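Local coordinates for phosphomethylpyrimidine kinase (Pyrococcus furiosus, PDB 2PB9), which probably makes thiamine phosphate by joining a thiazole phosphate to a pyrimidine diphosphate in its C-terminal ThiN domain, this chain, and phosphorylates the pyrimidine in its N-terminal ThiD section, at residues 81-84 / 85-88; 99-102 / 103-106. All coordinates share one frame; numbering follows the deposited sequence.

Both contacts are local, each within one continuous stretch of the ThiN domain, so neither closes a long loop. From the N terminus, contact 1 (81-88) comes first, on helix 77-86 and the residues that follow; its side chains reach strand 35-38 and helix 138-149. The chain then runs through strand 94-98 of the mixed sheet and enters contact 2 (99-106), where helix 102-114 starts and packs on strand 168-173. Strand 94-98 lies between 35-38 and 168-173 in the sheet order. The contacts are in series, neither nested nor crossed. The centres of contact 1 and contact 2 are about 24 Å apart, on opposite sides of the middle of the chain. The nearest atoms of the two contacts stay about 14 Å apart.

Contact 1 of 2, residues 81-84 / 85-88; sequences AVLT and YMRF
Leu-83 and Met-86 meet along helix 77-86 of the ThiN domain, where an i-to-i+4 ladder sets the spacing: Tyr-85 N donates to Ala-81 O at 2.8 Å and Met-86 N to Val-82 O at 2.9 Å. The selenomethionine Met-86 can be followed outward. Its CB lies 3.4 Å from Leu-83 O. With CG anti to its own carbonyl carbon (chi1 -74°), the chain leans back over the preceding turn, and CG comes 3.2 Å from Val-82 O. The chain then runs on nearly extended to SE, which approaches Leu-83 CD1 at 4.1 Å while Val-82 CG1 stands a little farther off; the Met-86 and Leu-83 side chains pass at a slant. At the last torsion the chain bends (chi3 90°) and turns CE out of that line. Outside the stretch, Met-86 touches Leu-41, Ser-38 and Arg-93, which places this flank against strand 35-38 and nearby loops.

The next donor steps back only three residues. Arg-87 N reaches Thr-84 O at 3.1 Å, but from above the carbonyl plane, 65° out of it, and so misses the lone pairs. The side chains of Thr-84 and Arg-87 run alongside each other, with methyl CG2 of Thr-84 over one face of the guanidinium, 4.1 Å from Arg-87 NH1. Each polar end has a partner elsewhere: Thr-84 OG1 bonds to Arg-80 O, and Arg-87 NH2 forms a salt bridge with Glu-144. The Tyr-85 ring stacks on Phe-172, and its OH bonds to Pro-154 O and Arg-153 NH1. The Phe-88 ring offers its edge to two backbone oxygens, with Tyr-85 O in its plane and Thr-84 O near it, 3.4 Å from Phe-88 CD2.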
# COMPACT_ATOMS: atom_id res chain seq x y z
N ALA A 81 16.90 3.51 -16.30
CA ALA A 81 17.22 2.19 -15.78
C ALA A 81 18.45 1.61 -16.48
O ALA A 81 19.40 1.18 -15.81
CB ALA A 81 16.03 1.26 -15.99
N VAL A 82 18.43 1.59 -17.81
CA VAL A 82 19.54 1.05 -18.57
C VAL A 82 20.78 1.91 -18.38
O VAL A 82 21.89 1.40 -18.30
CB VAL A 82 19.20 0.93 -20.10
CG1 VAL A 82 19.58 2.19 -20.84
CG2 VAL A 82 19.93 -0.24 -20.70
N LEU A 83 20.57 3.21 -18.29
CA LEU A 83 21.66 4.15 -18.11
C LEU A 83 22.35 3.87 -16.77
O LEU A 83 23.57 3.79 -16.71
CB LEU A 83 21.11 5.59 -18.17
CG LEU A 83 21.84 6.61 -19.08
CD1 LEU A 83 22.34 5.95 -20.36
CD2 LEU A 83 20.89 7.75 -19.43
N THR A 84 21.55 3.71 -15.72
CA THR A 84 22.07 3.42 -14.38
C THR A 84 22.74 2.04 -14.35
O THR A 84 23.78 1.85 -13.70
CB THR A 84 20.92 3.45 -13.34
OG1 THR A 84 20.50 4.80 -13.14
CG2 THR A 84 21.36 2.85 -12.01
N TYR A 85 22.14 1.10 -15.06
CA TYR A 85 22.66 -0.26 -15.12
C TYR A 85 24.06 -0.25 -15.75
O TYR A 85 24.94 -0.98 -15.31
CB TYR A 85 21.70 -1.11 -15.96
CG TYR A 85 22.00 -2.58 -15.98
CD1 TYR A 85 21.30 -3.47 -15.15
CD2 TYR A 85 22.92 -3.11 -16.89
CE1 TYR A 85 21.51 -4.85 -15.24
CE2 TYR A 85 23.14 -4.48 -16.99
CZ TYR A 85 22.43 -5.35 -16.16
OH TYR A 85 22.63 -6.70 -16.28
N MSE A 86 24.25 0.60 -16.76
CA MSE A 86 25.54 0.71 -17.44
C MSE A 86 26.66 1.15 -16.50
O MSE A 86 27.83 0.84 -16.71
CB MSE A 86 25.43 1.67 -18.63
CG MSE A 86 24.69 1.07 -19.81
SE MSE A 86 24.03 2.34 -21.13
CE MSE A 86 25.57 2.41 -22.30
N ARG A 87 26.29 1.88 -15.45
CA ARG A 87 27.26 2.34 -14.48
C ARG A 87 27.94 1.13 -13.84
O ARG A 87 28.98 1.26 -13.18
CB ARG A 87 26.57 3.17 -13.40
CG ARG A 87 26.73 4.67 -13.58
CD ARG A 87 25.74 5.45 -12.73
NE ARG A 87 25.78 5.03 -11.33
CZ ARG A 87 24.82 5.31 -10.45
NH1 ARG A 87 23.75 6.00 -10.83
NH2 ARG A 87 24.92 4.87 -9.20
N PHE A 88 27.36 -0.05 -14.04
CA PHE A 88 27.90 -1.28 -13.48
C PHE A 88 28.33 -2.24 -14.58
O PHE A 88 29.30 -2.98 -14.42
CB PHE A 88 26.84 -1.93 -12.60
CG PHE A 88 26.43 -1.07 -11.44
CD1 PHE A 88 27.16 -1.07 -10.27
CD2 PHE A 88 25.33 -0.23 -11.54
CE1 PHE A 88 26.82 -0.23 -9.22
CE2 PHE A 88 24.98 0.61 -10.49
CZ PHE A 88 25.73 0.61 -9.33

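Contact 2 of 2, residues 99-102 / 103-106; sequences RYSR and EIIE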
# COMPACT_ATOMS: atom_id res chain seq x y z
N ARG A 99 5.32 -7.01 -18.62
CA ARG A 99 4.34 -7.23 -17.56
C ARG A 99 4.83 -8.21 -16.48
O ARG A 99 5.58 -9.14 -16.78
CB ARG A 99 3.05 -7.76 -18.18
CG ARG A 99 1.84 -7.66 -17.29
CD ARG A 99 0.60 -7.95 -18.08
NE ARG A 99 0.56 -9.35 -18.52
CZ ARG A 99 0.20 -10.37 -17.75
NH1 ARG A 99 -0.17 -10.16 -16.49
NH2 ARG A 99 0.22 -11.60 -18.24
N TYR A 100 4.40 -7.99 -15.24
CA TYR A 100 4.75 -8.87 -14.14
C TYR A 100 3.51 -9.66 -13.70
O TYR A 100 2.39 -9.16 -13.77
CB TYR A 100 5.28 -8.09 -12.93
CG TYR A 100 5.47 -8.94 -11.67
CD1 TYR A 100 6.68 -9.58 -11.41
CD2 TYR A 100 4.39 -9.19 -10.81
CE1 TYR A 100 6.83 -10.45 -10.32
CE2 TYR A 100 4.52 -10.06 -9.72
CZ TYR A 100 5.74 -10.69 -9.48
OH TYR A 100 5.85 -11.59 -8.43
N SER A 101 3.73 -10.89 -13.26
CA SER A 101 2.67 -11.76 -12.75
C SER A 101 3.34 -13.04 -12.25
O SER A 101 4.45 -13.36 -12.69
CB SER A 101 1.63 -12.08 -13.83
OG SER A 101 2.07 -13.09 -14.71
N ARG A 102 2.68 -13.74 -11.33
CA ARG A 102 3.23 -14.98 -10.78
C ARG A 102 3.73 -15.91 -11.86
O ARG A 102 4.86 -16.39 -11.82
CB ARG A 102 2.17 -15.70 -9.94
CG ARG A 102 0.81 -15.84 -10.61
CD ARG A 102 0.05 -17.09 -10.11
NE ARG A 102 -1.34 -17.10 -10.58
CZ ARG A 102 -2.40 -16.82 -9.81
NH1 ARG A 102 -2.25 -16.52 -8.51
NH2 ARG A 102 -3.62 -16.82 -10.34
N GLU A 103 2.89 -16.16 -12.85
CA GLU A 103 3.24 -17.05 -13.93
C GLU A 103 4.51 -16.64 -14.67
O GLU A 103 5.45 -17.43 -14.79
CB GLU A 103 2.07 -17.14 -14.91
CG GLU A 103 2.07 -18.39 -15.76
CD GLU A 103 0.68 -18.75 -16.23
OE1 GLU A 103 -0.21 -18.96 -15.37
OE2 GLU A 103 0.46 -18.82 -17.46
N ILE A 104 4.55 -15.40 -15.15
CA ILE A 104 5.70 -14.93 -15.89
C ILE A 104 6.98 -15.00 -15.08
O ILE A 104 8.00 -15.50 -15.56
CB ILE A 104 5.48 -13.48 -16.40
CG1 ILE A 104 4.25 -13.46 -17.32
CG2 ILE A 104 6.72 -12.99 -17.14
CD1 ILE A 104 3.90 -12.11 -17.84
N ILE A 105 6.93 -14.51 -13.85
CA ILE A 105 8.11 -14.55 -13.02
C ILE A 105 8.52 -16.00 -12.70
O ILE A 105 9.70 -16.34 -12.82
CB ILE A 105 7.89 -13.74 -11.74
CG1 ILE A 105 9.24 -13.44 -11.09
CG2 ILE A 105 6.98 -14.48 -10.79
CD1 ILE A 105 10.23 -12.70 -12.00
N GLU A 106 7.57 -16.85 -12.32
CA GLU A 106 7.91 -18.25 -12.02
C GLU A 106 8.60 -18.85 -13.24
O GLU A 106 9.65 -19.50 -13.13
CB GLU A 106 6.66 -19.11 -11.73
CG GLU A 106 5.67 -18.62 -10.66
CD GLU A 106 6.33 -18.10 -9.38
OE1 GLU A 106 7.41 -18.62 -9.01
OE2 GLU A 106 5.75 -17.19 -8.74
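Ile-104 CD1 lies over one face of the Arg-99 guanidinium, 3.7 Å from Arg-99 NH2, and the two side chains cross at about a right angle. The second flat group, the Tyr-100 ring, meets Ile-105 obliquely: its CE1 comes within 3.7 Å of Ile-105 CB and 3.9 Å of Ile-105 CG1. Between these pairs Ser-101 is the N-cap of helix 102-114, which follows strand 94-98. Its OG, turned between the backbone N and the carbonyl carbon (chi1 80°), accepts from Ile-104 N in a weak capping bond of 3.4 Å that is nonetheless nearly straight at 173°.

Arg-99 NE bonds to Arg-26 O, tying the residues ahead of the cap to a neighbouring loop, while Tyr-100, Ile-104 and Ile-105 all touch Ile-169 of strand 168-173. With an alanine in place of Tyr-100, the ring against Ile-105 CB and Ile-169 is gone, and the packing that holds the helix start to the sheet would probably develop a gap there. The cap residue also supplies the first helical acceptor, Ser-101 O, which takes Ile-105 N at 3.0 Å almost in line with its C=O bond (172°).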